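Local structure of glycosyl transferase (Staphylococcus aureus, 5TZJ) at residues A[112-120]-A[150-161]; A[161-169]-A[181-189]. The protein belongs to the family 2 glycosyl transferases, with a mixed alpha/beta transferase domain followed by a largely helical linker region and a small antiparallel sheet. All blocks are in the same frame, centred on the assembly; numbering follows the deposited sequence.

Contact 1: A[112-120]-A[150-161]; sequences HSDVLLIKM and TLSPTKIYRTAL. With UD1 (uridine-diphosphate-N-acetylglucosamine), chain C.
L116 and I156 bind each other through both of their backbone polar groups. L116 N gives a nearly straight bond to I156 O at 2.7 Å, in the carbonyl plane. I156 N returns one to L116 O at 3.0 Å. V115 and Y157 form the next, non-hydrogen-bonded pair, on the other face of the sheet. Beyond it D114 O accepts from R158 N at 2.8 Å. The R158 side chain then turns back along residues 112-114, its chain bent at chi3 (-63°). R158 NE forms a salt bridge with D114 OD1 at 3.0 Å, met on the anti side of a carboxylate set almost square (80°) to the guanidinium plane. R158 NH2 adds weak bonds to the carbonyls of S113 and H112. The other carboxylate oxygen, D114 OD2, is taken by the backbone N atoms of N190 and R191. At the far end the strands part, and a water bridges I118 N and T154 O, 2.8 Å from the latter. K155 lays its CE along L117. A final bend at chi4 (61°) brings K155 NZ to S152 O at 2.8 Å and to T150 OG1 at 3.0 Å. Residues of its own loop thus supply acceptors for this buried lysine. S152 and P153 of that loop touch the bound uridine-diphosphate-N-acetylglucosamine. This is an antiparallel strand pair in the mixed central sheet of a GT-A-type glycosyl transferase domain, running into a ligand-pocket loop.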
loop_
_atom_site.group_PDB
_atom_site.type_symbol
_atom_site.label_atom_id
_atom_site.label_comp_id
_atom_site.label_asym_id
_atom_site.label_seq_id
_atom_site.Cartn_x
_atom_site.Cartn_y
_atom_site.Cartn_z
ATOM N N HIS A 112 10.743 -16.160 -13.088
ATOM C CA HIS A 112 11.561 -14.939 -13.136
ATOM C C HIS A 112 10.734 -13.694 -12.811
ATOM O O HIS A 112 10.897 -12.635 -13.424
ATOM C CB HIS A 112 12.270 -14.791 -14.482
ATOM C CG HIS A 112 13.069 -15.996 -14.876
ATOM N ND1 HIS A 112 12.582 -16.965 -15.726
ATOM C CD2 HIS A 112 14.307 -16.406 -14.510
ATOM C CE1 HIS A 112 13.494 -17.912 -15.884
ATOM N NE2 HIS A 112 14.553 -17.594 -15.160
ATOM N N SER A 113 9.844 -13.821 -11.832
ATOM C CA SER A 113 9.084 -12.675 -11.341
ATOM C C SER A 113 10.010 -11.526 -10.950
ATOM O O SER A 113 11.115 -11.731 -10.447
ATOM C CB SER A 113 8.236 -13.088 -10.127
ATOM O OG SER A 113 7.640 -14.371 -10.312
ATOM N N ASP A 114 9.541 -10.295 -11.166
ATOM C CA ASP A 114 10.188 -9.119 -10.591
ATOM C C ASP A 114 9.560 -8.689 -9.293
ATOM O O ASP A 114 10.251 -8.104 -8.446
ATOM C CB ASP A 114 10.148 -7.942 -11.564
ATOM C CG ASP A 114 10.903 -8.255 -12.829
ATOM O OD1 ASP A 114 11.911 -9.011 -12.728
ATOM O OD2 ASP A 114 10.471 -7.783 -13.903
ATOM N N VAL A 115 8.267 -8.962 -9.144
ATOM C CA VAL A 115 7.507 -8.707 -7.931
ATOM C C VAL A 115 6.668 -9.947 -7.693
ATOM O O VAL A 115 5.947 -10.391 -8.595
ATOM C CB VAL A 115 6.624 -7.436 -8.069
ATOM C CG1 VAL A 115 5.663 -7.262 -6.900
ATOM C CG2 VAL A 115 7.497 -6.209 -8.259
ATOM N N LEU A 116 6.766 -10.531 -6.502
ATOM C CA LEU A 116 5.988 -11.730 -6.187
ATOM C C LEU A 116 5.081 -11.406 -5.009
ATOM O O LEU A 116 5.560 -11.173 -3.896
ATOM C CB LEU A 116 6.885 -12.930 -5.876
ATOM C CG LEU A 116 6.243 -14.262 -5.457
ATOM C CD1 LEU A 116 5.182 -14.832 -6.471
ATOM C CD2 LEU A 116 7.300 -15.307 -5.224
ATOM N N LEU A 117 3.783 -11.396 -5.258
ATOM C CA LEU A 117 2.806 -11.280 -4.188
ATOM C C LEU A 117 2.685 -12.638 -3.530
ATOM O O LEU A 117 2.661 -13.656 -4.223
ATOM C CB LEU A 117 1.437 -10.834 -4.739
ATOM C CG LEU A 117 1.296 -9.336 -5.047
ATOM C CD1 LEU A 117 1.984 -8.949 -6.343
ATOM C CD2 LEU A 117 -0.164 -8.866 -5.039
ATOM N N ILE A 118 2.590 -12.660 -2.198
ATOM C CA ILE A 118 2.435 -13.912 -1.470
ATOM C C ILE A 118 1.209 -13.815 -0.576
ATOM O O ILE A 118 0.954 -12.772 0.038
ATOM C CB ILE A 118 3.690 -14.264 -0.662
ATOM C CG1 ILE A 118 4.058 -13.111 0.293
ATOM C CG2 ILE A 118 4.834 -14.645 -1.603
ATOM C CD1 ILE A 118 5.243 -13.484 1.197
ATOM N N LYS A 119 0.419 -14.881 -0.557
ATOM C CA LYS A 119 -0.896 -14.822 0.065
ATOM C C LYS A 119 -0.766 -14.511 1.550
ATOM O O LYS A 119 0.073 -15.084 2.250
ATOM C CB LYS A 119 -1.646 -16.151 -0.141
ATOM C CG LYS A 119 -2.997 -16.158 0.544
ATOM C CD LYS A 119 -3.639 -17.526 0.535
ATOM C CE LYS A 119 -3.968 -17.985 -0.843
ATOM N NZ LYS A 119 -4.527 -19.389 -0.812
ATOM N N MET A 120 -1.613 -13.609 2.038
ATOM C CA MET A 120 -1.570 -13.232 3.440
ATOM C C MET A 120 -2.734 -13.846 4.212
ATOM O O MET A 120 -3.757 -14.238 3.645
ATOM C CB MET A 120 -1.577 -11.709 3.589
ATOM C CG MET A 120 -0.749 -10.960 2.553
ATOM S SD MET A 120 -1.138 -9.187 2.572
ATOM C CE MET A 120 -0.745 -8.850 4.295
ATOM N N THR A 150 -3.736 -4.031 -3.207
ATOM C CA THR A 150 -2.774 -4.336 -2.145
ATOM C C THR A 150 -1.434 -3.650 -2.442
ATOM O O THR A 150 -0.700 -4.054 -3.345
ATOM C CB THR A 150 -2.615 -5.854 -1.909
ATOM O OG1 THR A 150 -1.641 -6.058 -0.865
ATOM C CG2 THR A 150 -2.174 -6.613 -3.149
ATOM N N LEU A 151 -1.139 -2.584 -1.680
ATOM C CA LEU A 151 0.060 -1.775 -1.862
ATOM C C LEU A 151 1.019 -1.876 -0.678
ATOM O O LEU A 151 2.031 -1.171 -0.651
ATOM C CB LEU A 151 -0.330 -0.293 -2.125
ATOM C CG LEU A 151 -1.274 -0.175 -3.324
ATOM C CD1 LEU A 151 -1.721 1.291 -3.526
ATOM C CD2 LEU A 151 -0.553 -0.735 -4.539
ATOM N N SER A 152 0.739 -2.751 0.285
ATOM C CA SER A 152 1.631 -2.923 1.404
ATOM C C SER A 152 2.965 -3.476 0.900
ATOM O O SER A 152 3.045 -4.037 -0.203
ATOM C CB SER A 152 0.997 -3.863 2.419
ATOM O OG SER A 152 0.896 -5.182 1.882
ATOM N N PRO A 153 4.038 -3.319 1.664
ATOM C CA PRO A 153 5.338 -3.781 1.168
ATOM C C PRO A 153 5.636 -5.244 1.492
ATOM O O PRO A 153 6.769 -5.706 1.255
ATOM C CB PRO A 153 6.310 -2.832 1.891
ATOM C CG PRO A 153 5.649 -2.562 3.216
ATOM C CD PRO A 153 4.152 -2.531 2.908
ATOM N N THR A 154 4.650 -5.980 2.015
ATOM C CA THR A 154 4.837 -7.355 2.526
ATOM C C THR A 154 4.775 -8.365 1.376
ATOM O O THR A 154 3.937 -9.269 1.337
ATOM C CB THR A 154 3.757 -7.652 3.556
ATOM O OG1 THR A 154 2.467 -7.480 2.920
ATOM C CG2 THR A 154 3.875 -6.668 4.706
ATOM N N LYS A 155 5.671 -8.137 0.416
ATOM C CA LYS A 155 5.793 -8.860 -0.839
ATOM C C LYS A 155 7.281 -9.073 -1.095
ATOM O O LYS A 155 8.145 -8.533 -0.391
ATOM C CB LYS A 155 5.160 -8.080 -2.003
ATOM C CG LYS A 155 3.694 -7.612 -1.723
ATOM C CD LYS A 155 3.242 -6.548 -2.736
ATOM C CE LYS A 155 1.699 -6.320 -2.676
ATOM N NZ LYS A 155 1.286 -5.848 -1.339
ATOM N N ILE A 156 7.573 -9.849 -2.130
ATOM C CA ILE A 156 8.934 -10.100 -2.558
ATOM C C ILE A 156 9.218 -9.262 -3.794
ATOM O O ILE A 156 8.449 -9.296 -4.787
ATOM C CB ILE A 156 9.144 -11.602 -2.820
ATOM C CG1 ILE A 156 8.947 -12.357 -1.500
ATOM C CG2 ILE A 156 10.546 -11.896 -3.419
ATOM C CD1 ILE A 156 9.147 -13.872 -1.634
ATOM N N TYR A 157 10.342 -8.525 -3.753
ATOM C CA TYR A 157 10.735 -7.634 -4.841
ATOM C C TYR A 157 12.150 -7.957 -5.286
ATOM O O TYR A 157 13.029 -8.176 -4.448
ATOM C CB TYR A 157 10.708 -6.196 -4.443
ATOM C CG TYR A 157 9.431 -5.701 -3.798
ATOM C CD1 TYR A 157 8.581 -4.855 -4.511
ATOM C CD2 TYR A 157 9.078 -6.047 -2.484
ATOM C CE1 TYR A 157 7.427 -4.365 -3.946
ATOM C CE2 TYR A 157 7.899 -5.549 -1.900
ATOM C CZ TYR A 157 7.094 -4.695 -2.638
ATOM O OH TYR A 157 5.931 -4.163 -2.120
ATOM N N ARG A 158 12.385 -7.947 -6.606
ATOM C CA ARG A 158 13.748 -8.139 -7.083
ATOM C C ARG A 158 14.577 -6.937 -6.660
ATOM O O ARG A 158 14.169 -5.793 -6.891
ATOM C CB ARG A 158 13.791 -8.299 -8.598
ATOM C CG ARG A 158 15.210 -8.620 -9.143
ATOM C CD ARG A 158 15.161 -8.674 -10.668
ATOM N NE ARG A 158 14.296 -9.760 -11.125
ATOM C CZ ARG A 158 14.709 -11.026 -11.286
ATOM N NH1 ARG A 158 15.970 -11.355 -11.013
ATOM N NH2 ARG A 158 13.860 -11.965 -11.706
ATOM N N THR A 159 15.735 -7.193 -6.034
ATOM C CA THR A 159 16.504 -6.092 -5.457
ATOM C C THR A 159 16.954 -5.099 -6.534
ATOM O O THR A 159 16.864 -3.877 -6.341
ATOM C CB THR A 159 17.695 -6.656 -4.663
ATOM O OG1 THR A 159 17.204 -7.596 -3.691
ATOM C CG2 THR A 159 18.484 -5.530 -3.951
ATOM N N ALA A 160 17.399 -5.598 -7.691
ATOM C CA ALA A 160 17.789 -4.701 -8.782
ATOM C C ALA A 160 16.609 -3.901 -9.332
ATOM O O ALA A 160 16.809 -2.800 -9.872
ATOM C CB ALA A 160 18.446 -5.492 -9.913
ATOM N N LEU A 161 15.381 -4.428 -9.245
ATOM C CA LEU A 161 14.252 -3.620 -9.711
ATOM C C LEU A 161 14.132 -2.363 -8.881
ATOM O O LEU A 161 13.925 -1.267 -9.414
ATOM C CB LEU A 161 12.941 -4.404 -9.658
ATOM C CG LEU A 161 11.700 -3.525 -9.858
ATOM C CD1 LEU A 161 11.419 -3.283 -11.354
ATOM C CD2 LEU A 161 10.538 -4.179 -9.183
HETATM C "C1'" UD1 C . 0.620 -1.542 8.084
HETATM C "C2'" UD1 C . 1.419 -2.161 6.944
HETATM C "C3'" UD1 C . 2.840 -1.754 7.152
HETATM C "C4'" UD1 C . 2.912 -0.302 6.832
HETATM C "C5'" UD1 C . 2.187 0.452 7.949
HETATM C "C6'" UD1 C . 2.185 1.928 7.679
HETATM C "C7'" UD1 C . 0.196 -4.198 6.133
HETATM C "C8'" UD1 C . -0.742 -3.280 5.371
HETATM N "N2'" UD1 C . 1.260 -3.641 6.930
HETATM O "O1'" UD1 C . 1.066 -2.145 9.242
HETATM O "O3'" UD1 C . 3.768 -2.560 6.372
HETATM O "O4'" UD1 C . 4.262 0.104 6.726
HETATM O "O5'" UD1 C . 0.785 -0.036 8.070
HETATM O "O6'" UD1 C . 1.881 2.162 6.326
HETATM O "O7'" UD1 C . 0.060 -5.368 6.107
HETATM N N1 UD1 C . 8.136 0.976 12.712
HETATM C C2 UD1 C . 9.439 1.692 12.619
HETATM N N3 UD1 C . 9.576 3.094 13.126
HETATM C C4 UD1 C . 8.404 3.747 13.701
HETATM C C5 UD1 C . 7.088 3.031 13.768
HETATM C C6 UD1 C . 6.969 1.643 13.264
HETATM O O2 UD1 C . 10.365 1.146 12.151
HETATM O O4 UD1 C . 8.511 4.859 14.105
HETATM C C1B UD1 C . 8.036 -0.351 12.160
HETATM C C2B UD1 C . 7.251 -1.422 13.099
HETATM O "O2'" UD1 C . 8.191 -1.949 14.116
HETATM C C3B UD1 C . 6.790 -2.330 12.239
HETATM C C4B UD1 C . 6.545 -1.576 10.916
HETATM O O4B UD1 C . 7.321 -0.252 11.041
HETATM O O3B UD1 C . 7.832 -3.372 11.920
HETATM C C5B UD1 C . 5.182 -1.246 10.658
HETATM O O5B UD1 C . 4.682 -0.455 11.702
HETATM P PA UD1 C . 3.269 -0.958 12.388
HETATM O O1A UD1 C . 3.017 -0.204 13.669
HETATM O O2A UD1 C . 3.312 -2.457 12.618
HETATM O O3A UD1 C . 2.130 -0.611 11.221
HETATM P PB UD1 C . 0.831 -1.524 10.756
HETATM O O1B UD1 C . 0.536 -2.686 11.679
HETATM O O2B UD1 C . -0.282 -0.494 10.869
HETATM O O HOH W 1 2.112 -10.437 -0.386
#

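Contact 2: A[161-169]-A[181-189]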
loop_
_atom_site.group_PDB
_atom_site.type_symbol
_atom_site.label_atom_id
_atom_site.label_comp_id
_atom_site.label_asym_id
_atom_site.label_seq_id
_atom_site.Cartn_x
_atom_site.Cartn_y
_atom_site.Cartn_z
ATOM N N LEU A 161 15.381 -4.428 -9.245
ATOM C CA LEU A 161 14.252 -3.620 -9.711
ATOM C C LEU A 161 14.132 -2.363 -8.881
ATOM O O LEU A 161 13.925 -1.267 -9.414
ATOM C CB LEU A 161 12.941 -4.404 -9.658
ATOM C CG LEU A 161 11.700 -3.525 -9.858
ATOM C CD1 LEU A 161 11.419 -3.283 -11.354
ATOM C CD2 LEU A 161 10.538 -4.179 -9.183
ATOM N N LEU A 162 14.282 -2.506 -7.570
ATOM C CA LEU A 162 14.203 -1.365 -6.669
ATOM C C LEU A 162 15.390 -0.435 -6.865
ATOM O O LEU A 162 15.226 0.783 -7.014
ATOM C CB LEU A 162 14.119 -1.870 -5.217
ATOM C CG LEU A 162 12.889 -2.772 -4.910
ATOM C CD1 LEU A 162 12.863 -3.213 -3.416
ATOM C CD2 LEU A 162 11.533 -2.066 -5.301
ATOM N N LYS A 163 16.588 -0.990 -6.903
ATOM C CA LYS A 163 17.758 -0.121 -6.864
ATOM C C LYS A 163 18.033 0.517 -8.222
ATOM O O LYS A 163 18.369 1.704 -8.279
ATOM C CB LYS A 163 18.979 -0.892 -6.340
ATOM C CG LYS A 163 18.831 -1.234 -4.863
ATOM C CD LYS A 163 20.112 -1.845 -4.252
ATOM C CE LYS A 163 19.908 -2.050 -2.754
ATOM N NZ LYS A 163 20.966 -2.884 -2.104
ATOM N N ASP A 164 17.843 -0.230 -9.329
ATOM C CA ASP A 164 18.118 0.331 -10.653
ATOM C C ASP A 164 17.184 1.479 -10.973
ATOM O O ASP A 164 17.557 2.373 -11.731
ATOM C CB ASP A 164 18.000 -0.728 -11.748
ATOM C CG ASP A 164 19.045 -1.818 -11.618
ATOM O OD1 ASP A 164 19.983 -1.655 -10.802
ATOM O OD2 ASP A 164 18.937 -2.832 -12.342
ATOM N N ASN A 165 15.974 1.469 -10.414
ATOM C CA ASN A 165 14.981 2.513 -10.663
ATOM C C ASN A 165 14.832 3.475 -9.507
ATOM O O ASN A 165 13.879 4.262 -9.493
ATOM C CB ASN A 165 13.630 1.887 -10.978
ATOM C CG ASN A 165 13.688 1.069 -12.222
ATOM O OD1 ASN A 165 13.800 1.625 -13.322
ATOM N ND2 ASN A 165 13.730 -0.261 -12.065
ATOM N N ASP A 166 15.732 3.412 -8.523
ATOM C CA ASP A 166 15.740 4.354 -7.401
ATOM C C ASP A 166 14.396 4.367 -6.663
ATOM O O ASP A 166 13.784 5.418 -6.463
ATOM C CB ASP A 166 16.102 5.755 -7.892
ATOM C CG ASP A 166 16.448 6.695 -6.762
ATOM O OD1 ASP A 166 17.290 6.322 -5.914
ATOM O OD2 ASP A 166 15.875 7.806 -6.719
ATOM N N ILE A 167 13.931 3.185 -6.257
ATOM C CA ILE A 167 12.625 3.046 -5.606
ATOM C C ILE A 167 12.879 2.915 -4.113
ATOM O O ILE A 167 13.492 1.945 -3.661
ATOM C CB ILE A 167 11.828 1.859 -6.156
ATOM C CG1 ILE A 167 11.590 2.065 -7.650
ATOM C CG2 ILE A 167 10.472 1.716 -5.433
ATOM C CD1 ILE A 167 10.830 0.844 -8.328
ATOM N N TYR A 168 12.437 3.914 -3.352
ATOM C CA TYR A 168 12.609 3.945 -1.906
ATOM C C TYR A 168 11.282 4.315 -1.277
ATOM O O TYR A 168 10.345 4.716 -1.959
ATOM C CB TYR A 168 13.724 4.923 -1.488
ATOM C CG TYR A 168 15.050 4.277 -1.778
ATOM C CD1 TYR A 168 15.549 3.281 -0.933
ATOM C CD2 TYR A 168 15.756 4.569 -2.940
ATOM C CE1 TYR A 168 16.755 2.623 -1.212
ATOM C CE2 TYR A 168 16.971 3.914 -3.238
ATOM C CZ TYR A 168 17.460 2.944 -2.369
ATOM O OH TYR A 168 18.642 2.282 -2.642
ATOM N N PHE A 169 11.203 4.155 0.025
ATOM C CA PHE A 169 10.075 4.608 0.830
ATOM C C PHE A 169 10.216 6.093 1.147
ATOM O O PHE A 169 11.313 6.552 1.491
ATOM C CB PHE A 169 10.010 3.812 2.153
ATOM C CG PHE A 169 9.704 2.341 1.953
ATOM C CD1 PHE A 169 8.392 1.915 1.752
ATOM C CD2 PHE A 169 10.717 1.407 1.921
ATOM C CE1 PHE A 169 8.089 0.595 1.568
ATOM C CE2 PHE A 169 10.414 0.066 1.713
ATOM C CZ PHE A 169 9.076 -0.340 1.533
ATOM N N PHE A 181 5.777 3.385 -2.933
ATOM C CA PHE A 181 6.835 2.399 -3.128
ATOM C C PHE A 181 6.352 1.232 -3.978
ATOM O O PHE A 181 6.983 0.861 -4.972
ATOM C CB PHE A 181 7.300 1.905 -1.762
ATOM C CG PHE A 181 8.362 0.787 -1.832
ATOM C CD1 PHE A 181 9.723 1.128 -1.867
ATOM C CD2 PHE A 181 8.001 -0.540 -1.827
ATOM C CE1 PHE A 181 10.722 0.134 -1.925
ATOM C CE2 PHE A 181 9.005 -1.585 -1.905
ATOM C CZ PHE A 181 10.364 -1.229 -1.941
ATOM N N THR A 182 5.226 0.643 -3.605
ATOM C CA THR A 182 4.773 -0.537 -4.324
ATOM C C THR A 182 4.192 -0.166 -5.687
ATOM O O THR A 182 4.354 -0.922 -6.640
ATOM C CB THR A 182 3.745 -1.282 -3.469
ATOM O OG1 THR A 182 4.415 -1.818 -2.305
ATOM C CG2 THR A 182 3.058 -2.427 -4.298
ATOM N N MET A 183 3.571 1.015 -5.818
ATOM C CA MET A 183 3.084 1.417 -7.140
ATOM C C MET A 183 4.246 1.615 -8.100
ATOM O O MET A 183 4.176 1.194 -9.269
ATOM C CB MET A 183 2.229 2.703 -7.057
ATOM C CG MET A 183 0.791 2.469 -6.698
ATOM S SD MET A 183 -0.168 1.482 -7.908
ATOM C CE MET A 183 0.361 2.210 -9.458
ATOM N N LYS A 184 5.325 2.249 -7.623
ATOM C CA LYS A 184 6.557 2.349 -8.407
ATOM C C LYS A 184 7.078 0.965 -8.789
ATOM O O LYS A 184 7.490 0.738 -9.936
ATOM C CB LYS A 184 7.643 3.106 -7.615
ATOM C CG LYS A 184 7.532 4.646 -7.599
ATOM C CD LYS A 184 8.610 5.282 -6.666
ATOM C CE LYS A 184 8.551 6.831 -6.637
ATOM N NZ LYS A 184 9.523 7.492 -5.685
ATOM N N ALA A 185 7.104 0.037 -7.835
ATOM C CA ALA A 185 7.626 -1.295 -8.158
ATOM C C ALA A 185 6.718 -1.978 -9.176
ATOM O O ALA A 185 7.199 -2.633 -10.106
ATOM C CB ALA A 185 7.741 -2.156 -6.897
ATOM N N TYR A 186 5.398 -1.817 -9.026
ATOM C CA TYR A 186 4.487 -2.382 -10.027
ATOM C C TYR A 186 4.741 -1.772 -11.400
ATOM O O TYR A 186 4.816 -2.487 -12.417
ATOM C CB TYR A 186 3.035 -2.138 -9.626
ATOM C CG TYR A 186 2.443 -2.988 -8.507
ATOM C CD1 TYR A 186 2.961 -4.211 -8.176
ATOM C CD2 TYR A 186 1.305 -2.544 -7.815
ATOM C CE1 TYR A 186 2.352 -4.996 -7.147
ATOM C CE2 TYR A 186 0.678 -3.303 -6.833
ATOM C CZ TYR A 186 1.214 -4.535 -6.495
ATOM O OH TYR A 186 0.598 -5.255 -5.494
ATOM N N LEU A 187 4.841 -0.441 -11.458
ATOM C CA LEU A 187 4.975 0.248 -12.740
ATOM C C LEU A 187 6.275 -0.124 -13.485
ATOM O O LEU A 187 6.319 -0.074 -14.719
ATOM C CB LEU A 187 4.884 1.758 -12.513
ATOM C CG LEU A 187 3.486 2.365 -12.224
ATOM C CD1 LEU A 187 3.590 3.800 -11.702
ATOM C CD2 LEU A 187 2.524 2.309 -13.452
ATOM N N ASN A 188 7.341 -0.477 -12.771
ATOM C CA ASN A 188 8.627 -0.758 -13.393
ATOM C C ASN A 188 8.890 -2.236 -13.656
ATOM O O ASN A 188 9.853 -2.557 -14.361
ATOM C CB ASN A 188 9.771 -0.213 -12.513
ATOM C CG ASN A 188 9.897 1.284 -12.626
ATOM O OD1 ASN A 188 10.425 1.802 -13.619
ATOM N ND2 ASN A 188 9.385 1.996 -11.633
ATOM N N ALA A 189 8.084 -3.140 -13.117
ATOM C CA ALA A 189 8.444 -4.544 -13.172
ATOM C C ALA A 189 8.092 -5.098 -14.541
ATOM O O ALA A 189 7.113 -4.689 -15.158
ATOM C CB ALA A 189 7.718 -5.339 -12.088
HETATM O O HOH W 2 11.701 6.214 -4.681
HETATM O O HOH W 3 9.082 6.868 -3.214
#
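F169 and F181 stack face to face, with ring centroids 3.8 Å apart and planes 10° from parallel. F169 CZ lies over the centre of the F181 ring, and F169 CE1 comes 3.4 Å from F181 CG. F181 CG stands anti to the backbone N (chi1 176°), which carries the ring across to the 161-169 segment. Three more residues close round that ring. L162 brings CD1 to its edge, 3.5 Å from F181 CZ. The carbonyl carbon of Y168 also sits at the edge, near the ring plane. I167 CG2 approaches obliquely, 3.7 Å from F181 CD1. Further along helix 177-188, L162 CD2 and L161 CD2 both rest on A185 CB, and L161 CD1 reaches N188 O at 3.5 Å.

Helix 159-164 ends in a Schellman motif, and the chain beyond it passes along helix 177-188. D166 takes positive phi as the C-prime residue, I167 N bonds to L162 O, and D166 N to K163 O. The chain then continues as a loop, with I167 directed at K184 and A185.

The solvent side is looser and polar. No direct hydrogen bond joins the two segments. Instead K184 NZ donates to two waters. One is also bonded to D166 O and Y168 N; the other donates to Y168 O. At the helix ends the amides of N165 and N188 lie stacked, planes 24° apart, the two side chains pointing opposite ways. Their OD1 atoms, 3.4 Å apart, are both acceptors. Each ND2 turns back to its own helix: N165 ND2 to L161 O at 2.8 Å, N188 ND2 to K184 O. The latter carbonyl also takes N188 N from the opposite face of its plane.

Contact 1 closes along the chain before contact 2 opens, and their centres are 10 Å apart. They share L161, whose CD2 also packs on V115 of contact 1. Helix 177-188 links them further. Y157 OH lies 2.8 Å from T182 OG1, and T150 O lies 2.8 Å from Y186 OH, both probable hydrogen bonds. The Y157 ring also meets F181 edge to face. The bound uridine-diphosphate-N-acetylglucosamine is near both contacts. In contact 1, S152 CB comes 3.5 Å from its C8'. In contact 2, the nearest atoms of the F169 side chain and the ligand are about 6 Å apart. F169 also touches P153, which lines the ligand pocket.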